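Local coordinates for putative DNA ligase-like protein Rv0938/MT0965 (Mycobacterium tuberculosis, PDB 2IRU) that probably works with Ku in non-homologous end joining of broken DNA, this chain being the manganese-dependent primase-polymerase domain of the multifunctional repair enzyme LigD, at residues S80-A85 against G127-G132; P172-S177 against P266-L271; V254-T259 against D274-R279. One frame throughout, in Å; residues are numbered along the deposited sequence.

Interaction 1: residues S80-A85 against G127-G132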
loop_
_atom_site.group_PDB
_atom_site.type_symbol
_atom_site.label_atom_id
_atom_site.label_comp_id
_atom_site.label_asym_id
_atom_site.label_seq_id
_atom_site.Cartn_x
_atom_site.Cartn_y
_atom_site.Cartn_z
ATOM N N SER A 80 -8.727 7.476 -15.519
ATOM C CA SER A 80 -9.858 6.632 -15.124
ATOM C C SER A 80 -10.366 7.074 -13.744
ATOM O O SER A 80 -9.601 7.584 -12.912
ATOM C CB SER A 80 -9.435 5.174 -15.105
ATOM O OG SER A 80 -9.068 4.788 -16.421
ATOM N N ARG A 81 -11.673 6.894 -13.517
ATOM C CA ARG A 81 -12.266 7.223 -12.235
ATOM C C ARG A 81 -13.520 6.402 -12.001
ATOM O O ARG A 81 -14.175 5.918 -12.942
ATOM C CB ARG A 81 -12.588 8.710 -12.117
ATOM C CG ARG A 81 -13.664 9.165 -13.123
ATOM C CD ARG A 81 -13.475 10.637 -13.441
ATOM N NE ARG A 81 -12.291 10.879 -14.273
ATOM C CZ ARG A 81 -11.684 12.065 -14.391
ATOM N NH1 ARG A 81 -12.129 13.129 -13.719
ATOM N NH2 ARG A 81 -10.600 12.187 -15.153
ATOM N N ALA A 82 -13.869 6.274 -10.725
ATOM C CA ALA A 82 -15.076 5.565 -10.367
ATOM C C ALA A 82 -15.561 5.997 -8.995
ATOM O O ALA A 82 -14.790 6.532 -8.210
ATOM C CB ALA A 82 -14.875 4.062 -10.454
ATOM N N THR A 83 -16.848 5.745 -8.719
ATOM C CA THR A 83 -17.512 6.345 -7.577
ATOM C C THR A 83 -17.799 5.302 -6.481
ATOM O O THR A 83 -18.229 4.169 -6.785
ATOM C CB THR A 83 -18.822 7.022 -8.047
ATOM O OG1 THR A 83 -18.516 7.925 -9.119
ATOM C CG2 THR A 83 -19.490 7.773 -6.930
ATOM N N VAL A 84 -17.542 5.686 -5.236
ATOM C CA VAL A 84 -17.927 4.875 -4.063
ATOM C C VAL A 84 -18.981 5.622 -3.252
ATOM O O VAL A 84 -18.836 6.820 -2.976
ATOM C CB VAL A 84 -16.712 4.580 -3.161
ATOM C CG1 VAL A 84 -17.058 3.452 -2.165
ATOM C CG2 VAL A 84 -15.497 4.227 -4.009
ATOM N N ALA A 85 -20.050 4.923 -2.864
ATOM C CA ALA A 85 -21.137 5.565 -2.129
ATOM C C ALA A 85 -21.032 5.237 -0.648
ATOM O O ALA A 85 -21.494 4.185 -0.213
ATOM C CB ALA A 85 -22.501 5.144 -2.688
ATOM N N GLY A 127 -21.995 -1.606 -17.559
ATOM C CA GLY A 127 -20.544 -1.463 -17.564
ATOM C C GLY A 127 -20.066 -0.417 -16.572
ATOM O O GLY A 127 -18.874 -0.083 -16.546
ATOM N N GLU A 128 -20.993 0.103 -15.763
ATOM C CA GLU A 128 -20.664 1.084 -14.722
ATOM C C GLU A 128 -19.827 0.414 -13.635
ATOM O O GLU A 128 -20.102 -0.720 -13.261
ATOM C CB GLU A 128 -21.928 1.688 -14.102
ATOM C CG GLU A 128 -22.871 0.688 -13.411
ATOM C CD GLU A 128 -24.237 1.287 -13.122
ATOM O OE1 GLU A 128 -24.284 2.421 -12.589
ATOM O OE2 GLU A 128 -25.267 0.638 -13.444
ATOM N N LEU A 129 -18.816 1.131 -13.147
ATOM C CA LEU A 129 -17.891 0.594 -12.135
ATOM C C LEU A 129 -18.430 0.740 -10.704
ATOM O O LEU A 129 -18.730 1.839 -10.253
ATOM C CB LEU A 129 -16.505 1.250 -12.274
ATOM C CG LEU A 129 -15.730 1.104 -13.596
ATOM C CD1 LEU A 129 -14.649 2.180 -13.727
ATOM C CD2 LEU A 129 -15.109 -0.275 -13.769
ATOM N N ASN A 130 -18.569 -0.383 -10.001
ATOM C CA ASN A 130 -19.018 -0.397 -8.603
ATOM C C ASN A 130 -18.040 -1.195 -7.753
ATOM O O ASN A 130 -17.396 -2.098 -8.277
ATOM C CB ASN A 130 -20.409 -1.041 -8.485
ATOM C CG ASN A 130 -21.499 -0.199 -9.102
ATOM O OD1 ASN A 130 -21.573 1.011 -8.876
ATOM N ND2 ASN A 130 -22.354 -0.833 -9.908
ATOM N N PRO A 131 -17.898 -0.858 -6.447
ATOM C CA PRO A 131 -16.968 -1.653 -5.634
ATOM C C PRO A 131 -17.329 -3.126 -5.700
ATOM O O PRO A 131 -18.517 -3.468 -5.660
ATOM C CB PRO A 131 -17.162 -1.103 -4.209
ATOM C CG PRO A 131 -17.600 0.340 -4.435
ATOM C CD PRO A 131 -18.501 0.251 -5.676
ATOM N N GLY A 132 -16.312 -3.972 -5.831
ATOM C CA GLY A 132 -16.493 -5.407 -5.915
ATOM C C GLY A 132 -15.849 -6.064 -4.689
ATOM O O GLY A 132 -15.516 -5.389 -3.710
HETATM O O HOH W 1 -18.355 4.465 -10.785
HETATM O O HOH W 2 -20.433 3.100 -7.932
#

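Interaction 2: residues P172-S177 against P266-L271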
loop_
_atom_site.group_PDB
_atom_site.type_symbol
_atom_site.label_atom_id
_atom_site.label_comp_id
_atom_site.label_asym_id
_atom_site.label_seq_id
_atom_site.Cartn_x
_atom_site.Cartn_y
_atom_site.Cartn_z
ATOM N N PRO A 172 5.550 -10.520 1.950
ATOM C CA PRO A 172 5.838 -9.391 2.828
ATOM C C PRO A 172 6.254 -8.117 2.117
ATOM O O PRO A 172 6.896 -8.157 1.077
ATOM C CB PRO A 172 7.012 -9.896 3.686
ATOM C CG PRO A 172 7.701 -10.957 2.837
ATOM C CD PRO A 172 6.744 -11.367 1.716
ATOM N N VAL A 173 5.877 -7.001 2.715
ATOM C CA VAL A 173 6.199 -5.690 2.165
ATOM C C VAL A 173 6.536 -4.779 3.338
ATOM O O VAL A 173 5.656 -4.475 4.171
ATOM C CB VAL A 173 5.003 -5.072 1.378
ATOM C CG1 VAL A 173 5.409 -3.707 0.854
ATOM C CG2 VAL A 173 4.575 -5.972 0.220
ATOM N N THR A 174 7.799 -4.369 3.450
ATOM C CA THR A 174 8.160 -3.449 4.542
ATOM C C THR A 174 7.493 -2.116 4.178
ATOM O O THR A 174 7.565 -1.699 3.030
ATOM C CB THR A 174 9.671 -3.343 4.793
ATOM O OG1 THR A 174 10.405 -3.188 3.567
ATOM C CG2 THR A 174 10.161 -4.629 5.535
ATOM N N SER A 175 6.830 -1.503 5.135
ATOM C CA SER A 175 5.941 -0.356 4.848
ATOM C C SER A 175 6.651 0.932 4.473
ATOM O O SER A 175 5.982 1.844 3.968
ATOM C CB SER A 175 5.053 -0.043 6.069
ATOM O OG SER A 175 5.813 0.541 7.092
ATOM N N GLY A 176 7.964 1.052 4.731
ATOM C CA GLY A 176 8.699 2.314 4.549
ATOM C C GLY A 176 8.677 3.196 5.785
ATOM O O GLY A 176 9.433 4.147 5.885
ATOM N N SER A 177 7.789 2.864 6.721
ATOM C CA SER A 177 7.673 3.578 7.986
ATOM C C SER A 177 8.227 2.722 9.110
ATOM O O SER A 177 9.429 2.718 9.345
ATOM C CB SER A 177 6.206 3.957 8.238
ATOM O OG SER A 177 5.805 4.938 7.312
ATOM N N PRO A 266 18.740 -9.698 10.993
ATOM C CA PRO A 266 18.583 -8.877 12.202
ATOM C C PRO A 266 18.810 -7.385 11.923
ATOM O O PRO A 266 18.325 -6.534 12.675
ATOM C CB PRO A 266 19.660 -9.425 13.149
ATOM C CG PRO A 266 20.634 -10.125 12.272
ATOM C CD PRO A 266 19.844 -10.666 11.124
ATOM N N ALA A 267 19.527 -7.092 10.840
ATOM C CA ALA A 267 19.764 -5.725 10.386
ATOM C C ALA A 267 18.706 -5.265 9.390
ATOM O O ALA A 267 18.938 -4.291 8.672
ATOM C CB ALA A 267 21.138 -5.607 9.741
ATOM N N LEU A 268 17.572 -5.967 9.323
ATOM C CA LEU A 268 16.496 -5.564 8.415
ATOM C C LEU A 268 16.129 -4.100 8.642
ATOM O O LEU A 268 15.973 -3.629 9.772
ATOM C CB LEU A 268 15.249 -6.460 8.518
ATOM C CG LEU A 268 14.087 -6.138 7.542
ATOM C CD1 LEU A 268 14.247 -6.815 6.193
ATOM C CD2 LEU A 268 12.760 -6.544 8.108
ATOM N N ARG A 269 16.028 -3.371 7.542
ATOM C CA ARG A 269 15.649 -1.983 7.608
ATOM C C ARG A 269 14.760 -1.641 6.433
ATOM O O ARG A 269 14.616 -2.430 5.497
ATOM C CB ARG A 269 16.884 -1.098 7.571
ATOM C CG ARG A 269 17.755 -1.364 6.376
ATOM C CD ARG A 269 18.811 -0.297 6.235
ATOM N NE ARG A 269 19.673 -0.559 5.090
ATOM C CZ ARG A 269 19.368 -0.300 3.818
ATOM N NH1 ARG A 269 18.181 0.238 3.462
ATOM N NH2 ARG A 269 20.273 -0.598 2.885
ATOM N N GLN A 270 14.179 -0.448 6.489
ATOM C CA GLN A 270 13.349 0.046 5.386
ATOM C C GLN A 270 14.251 0.373 4.186
ATOM O O GLN A 270 15.420 0.768 4.379
ATOM C CB GLN A 270 12.604 1.299 5.831
ATOM C CG GLN A 270 11.748 1.089 7.073
ATOM C CD GLN A 270 10.669 0.029 6.867
ATOM O OE1 GLN A 270 10.178 -0.183 5.746
ATOM N NE2 GLN A 270 10.293 -0.641 7.964
ATOM N N LEU A 271 13.717 0.232 2.972
ATOM C CA LEU A 271 14.508 0.499 1.774
ATOM C C LEU A 271 14.192 1.851 1.153
ATOM O O LEU A 271 13.060 2.322 1.234
ATOM C CB LEU A 271 14.308 -0.604 0.730
ATOM C CG LEU A 271 14.648 -2.035 1.139
ATOM C CD1 LEU A 271 14.240 -2.959 0.019
ATOM C CD2 LEU A 271 16.133 -2.214 1.488
HETATM O O HOH W 3 10.827 -0.582 3.070
#

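Interaction 3: residues V254-T259 against D274-R279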
loop_
_atom_site.group_PDB
_atom_site.type_symbol
_atom_site.label_atom_id
_atom_site.label_comp_id
_atom_site.label_asym_id
_atom_site.label_seq_id
_atom_site.Cartn_x
_atom_site.Cartn_y
_atom_site.Cartn_z
ATOM N N VAL A 254 10.294 3.456 0.866
ATOM C CA VAL A 254 9.239 2.894 0.009
ATOM C C VAL A 254 8.534 1.709 0.685
ATOM O O VAL A 254 9.177 0.968 1.473
ATOM C CB VAL A 254 9.899 2.376 -1.341
ATOM C CG1 VAL A 254 8.921 1.584 -2.213
ATOM C CG2 VAL A 254 10.470 3.563 -2.158
ATOM N N ALA A 255 7.252 1.523 0.331
ATOM C CA ALA A 255 6.550 0.298 0.702
ATOM C C ALA A 255 7.131 -0.833 -0.186
ATOM O O ALA A 255 6.645 -1.081 -1.324
ATOM C CB ALA A 255 5.047 0.521 0.505
ATOM N N ALA A 256 8.193 -1.487 0.297
ATOM C CA ALA A 256 9.059 -2.308 -0.580
ATOM C C ALA A 256 8.785 -3.815 -0.414
ATOM O O ALA A 256 8.944 -4.327 0.711
ATOM C CB ALA A 256 10.552 -2.040 -0.318
ATOM N N PRO A 257 8.421 -4.522 -1.515
ATOM C CA PRO A 257 8.336 -5.989 -1.391
ATOM C C PRO A 257 9.673 -6.605 -1.014
ATOM O O PRO A 257 10.756 -6.162 -1.498
ATOM C CB PRO A 257 7.928 -6.463 -2.803
ATOM C CG PRO A 257 7.224 -5.300 -3.409
ATOM C CD PRO A 257 8.003 -4.070 -2.853
ATOM N N ARG A 258 9.590 -7.634 -0.162
ATOM C CA ARG A 258 10.775 -8.349 0.321
ATOM C C ARG A 258 10.583 -9.850 0.120
ATOM O O ARG A 258 9.454 -10.329 -0.099
ATOM C CB ARG A 258 11.021 -8.079 1.821
ATOM C CG ARG A 258 10.974 -6.589 2.225
ATOM C CD ARG A 258 11.987 -5.717 1.468
ATOM N NE ARG A 258 13.357 -5.830 1.987
ATOM C CZ ARG A 258 13.855 -5.093 2.985
ATOM N NH1 ARG A 258 13.100 -4.195 3.623
ATOM N NH2 ARG A 258 15.122 -5.249 3.352
ATOM N N THR A 259 11.702 -10.569 0.164
ATOM C CA THR A 259 11.658 -12.036 0.313
ATOM C C THR A 259 11.552 -12.431 1.798
ATOM O O THR A 259 11.950 -11.675 2.711
ATOM C CB THR A 259 12.907 -12.707 -0.283
ATOM O OG1 THR A 259 14.036 -12.392 0.532
ATOM C CG2 THR A 259 13.178 -12.226 -1.719
ATOM N N ASP A 274 15.901 4.512 -4.339
ATOM C CA ASP A 274 17.005 4.115 -5.219
ATOM C C ASP A 274 17.309 2.614 -5.128
ATOM O O ASP A 274 17.536 1.963 -6.156
ATOM C CB ASP A 274 18.234 4.975 -4.978
ATOM C CG ASP A 274 18.706 4.923 -3.541
ATOM O OD1 ASP A 274 17.990 5.425 -2.642
ATOM O OD2 ASP A 274 19.802 4.388 -3.316
ATOM N N GLU A 275 17.224 2.069 -3.919
ATOM C CA GLU A 275 17.441 0.639 -3.712
ATOM C C GLU A 275 16.339 -0.193 -4.367
ATOM O O GLU A 275 16.597 -1.272 -4.956
ATOM C CB GLU A 275 17.504 0.340 -2.209
ATOM C CG GLU A 275 18.606 1.060 -1.442
ATOM C CD GLU A 275 18.591 0.671 0.019
ATOM O OE1 GLU A 275 17.735 1.197 0.767
ATOM O OE2 GLU A 275 19.456 -0.167 0.427
ATOM N N VAL A 276 15.108 0.312 -4.285
ATOM C CA VAL A 276 13.954 -0.395 -4.872
ATOM C C VAL A 276 14.143 -0.513 -6.379
ATOM O O VAL A 276 13.883 -1.576 -6.981
ATOM C CB VAL A 276 12.639 0.317 -4.502
ATOM C CG1 VAL A 276 11.455 -0.238 -5.327
ATOM C CG2 VAL A 276 12.400 0.159 -2.962
ATOM N N LEU A 277 14.590 0.570 -7.003
ATOM C CA LEU A 277 14.853 0.546 -8.451
ATOM C C LEU A 277 15.895 -0.527 -8.832
ATOM O O LEU A 277 15.719 -1.281 -9.803
ATOM C CB LEU A 277 15.287 1.936 -8.882
ATOM C CG LEU A 277 14.133 2.964 -8.942
ATOM C CD1 LEU A 277 14.745 4.364 -9.275
ATOM C CD2 LEU A 277 13.013 2.632 -9.985
ATOM N N THR A 278 16.987 -0.572 -8.067
ATOM C CA THR A 278 18.069 -1.552 -8.301
ATOM C C THR A 278 17.523 -2.988 -8.169
ATOM O O THR A 278 17.827 -3.874 -8.981
ATOM C CB THR A 278 19.215 -1.285 -7.338
ATOM O OG1 THR A 278 19.738 0.019 -7.647
ATOM C CG2 THR A 278 20.353 -2.316 -7.482
ATOM N N ARG A 279 16.686 -3.179 -7.165
ATOM C CA ARG A 279 16.077 -4.492 -6.896
ATOM C C ARG A 279 15.159 -4.932 -8.053
ATOM O O ARG A 279 15.199 -6.101 -8.477
ATOM C CB ARG A 279 15.323 -4.451 -5.579
ATOM C CG ARG A 279 16.302 -4.405 -4.360
ATOM C CD ARG A 279 15.624 -3.919 -3.095
ATOM N NE ARG A 279 14.570 -4.853 -2.688
ATOM C CZ ARG A 279 14.777 -5.999 -2.041
ATOM N NH1 ARG A 279 16.013 -6.394 -1.666
ATOM N NH2 ARG A 279 13.720 -6.764 -1.759
HETATM O O HOH W 4 11.834 -4.095 -2.946
#

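Interaction 1: residues S80-A85 against G127-G132
A82 meets L129 where strand 80-84 of a two-stranded antiparallel hairpin passes over the start of the long strand 129-143, a strand of the main sheet of this primase-polymerase (AEP) domain. The strand axes come within 6.4 Å of each other and their N-to-C directions lie 63° apart, so the two strands cross rather than pair. Three CA pairs face one another, A82 with L129, T83 with N130 and V84 with P131, the first being the nearest at 6.0 Å.

Ordered waters join the backbones. Water 1 accepts from T83 N and donates to L129 O, linking one strand to the other. The CB atoms of A82 and L129 press together at 3.7 Å. L129 CG stands beside its own backbone N, anti to the carbonyl carbon (chi1 -60°), and this brings CD1 against the A82 methyl and 3.8 Å from R81 O. Farther along, V84 and P131 cross obliquely, with the CG1 branch of the valine 3.9 Å from CG of the proline ring.

The partner of strand 80-84 in its hairpin is strand 91-95; the partner of the other segment is strand 118-122, whose F120 lies against A82 and V84 and whose W118 touches both V84 and P131. The contact lies near the surface and joins the hairpin to an outlying part of the main sheet. Here water 2 lies within bonding distance of both T83 O (2.7 Å) and the N130 side-chain oxygen OD1 (2.6 Å).

Interaction 2: residues P172-S177 against P266-L271
Q270 reaches across to the turn after strand 171-174 and, with T174 and G176, makes most of this contact. Its CG lies beside the backbone N, anti to the carbonyl carbon, and the chain bends again at chi2 (-61°), which carries the amide over G176. There OE1 accepts from G176 N at 2.7 Å. The bond is bent, 139° at the hydrogen, and the donor sits above the carbonyl plane, 55° out of it, rather than on a lone pair. The flank of the same side chain lies along the turn, with CG 3.6 Å from S177 O.

T174 and Q270 lie alongside each other, pointing in opposite senses, with T174 CB 3.3 Å from Q270 OE1. Water 3 joins the two side chains: it sits 2.7 Å from T174 OG1 and 2.8 Å from Q270 OE1, and accepts from L271 N. OG1 also receives a bond from R258 NH1, so this buried hydroxyl has both solvent and protein partners. The other branch, CG2, meets L268 CD2 tip to tip at 4.1 Å.

G176 has a positive phi, a shape that suits glycine. Just before it, S175 OG accepts from S177 N at 3.1 Å, forming an ST turn, and is hydrogen-bonded to G179 O as well. S175, G176 and S177 probably belong to the loop that binds the polymerase substrate, so Q270 bonds the backbone of that loop at G176 N, while R247, another probable substrate-binding residue, bonds S175 O.

Strand 171-174 is flanked by strands 180-186 and 253-257; the loop 266-271, coming from helix 260-263 and leading into strand 271-272, packs through L268 on L263 of that helix and through Q270 on T253.

Interaction 3: residues V254-T259 against D274-R279
V276, on helix 273-283, pushes its CG2 methyl between V254 and A256 of strand 253-257: a helix packed through apolar side chains on a strand that has neighbours on both sides, 171-174 and 271-272. CG2 stands anti to the carbonyl carbon and beside the backbone N, which turns it onto the strand: it lies 3.7 Å from V254 CB and 3.9 Å from A256 CB. V254 and V276 meet tip to tip.

One helical turn on, R279 supplies the polar half. Its chain runs out from the helix and bends at chi3 (64°), bringing the guanidinium to the backbone of P257. NH2 donates to P257 O at 3.0 Å, in the carbonyl plane and on a lone pair, with 148° at the hydrogen. Water 4, at the edge of the guanidinium and in its plane, accepts from NE and donates to P257 O at 2.7 Å. The carbonyl oxygen thus receives two bonds, one direct and one through water, and together they fix the rotation of the group.

R258 folds back, bent at both chi2 and chi3, and crosses R279 at about a right angle. Its NE lies over one face of the R279 guanidinium, 3.9 Å from NH2, and the two planes are 74° apart. E262, salt-bridged to R279 NH1 and in a weak, long ion pair with R258 NE, probably offsets the like charges. R258 NH1 bonds T174 OG1 and R269 O.

Y35 of helix 29-47 touches both V254 and V276, while L271 of strand 271-272 lies against A256, R258 and R279.

How the interactions relate
From the N terminus, interaction 1 comes first: it closes a loop of 41 residues, carrying strand 91-95, helix 99-107 and strands 112-115 and 118-122, before either of the others opens. It reaches the same main sheet but lies about 33 and 31 Å from interactions 2 and 3, centre to centre. Interaction 2 spans 88 intervening residues and interaction 3 closes a loop of 14; the two cross along the chain, since 254-259 falls between 172-177 and 266-271, and 274-279 follows. Their centres are about 9 Å apart. Strands 171-174 and 253-257 are sheet neighbours, and an R269–E275 salt bridge ties the 266-271 loop to the C-terminal helix 273-283.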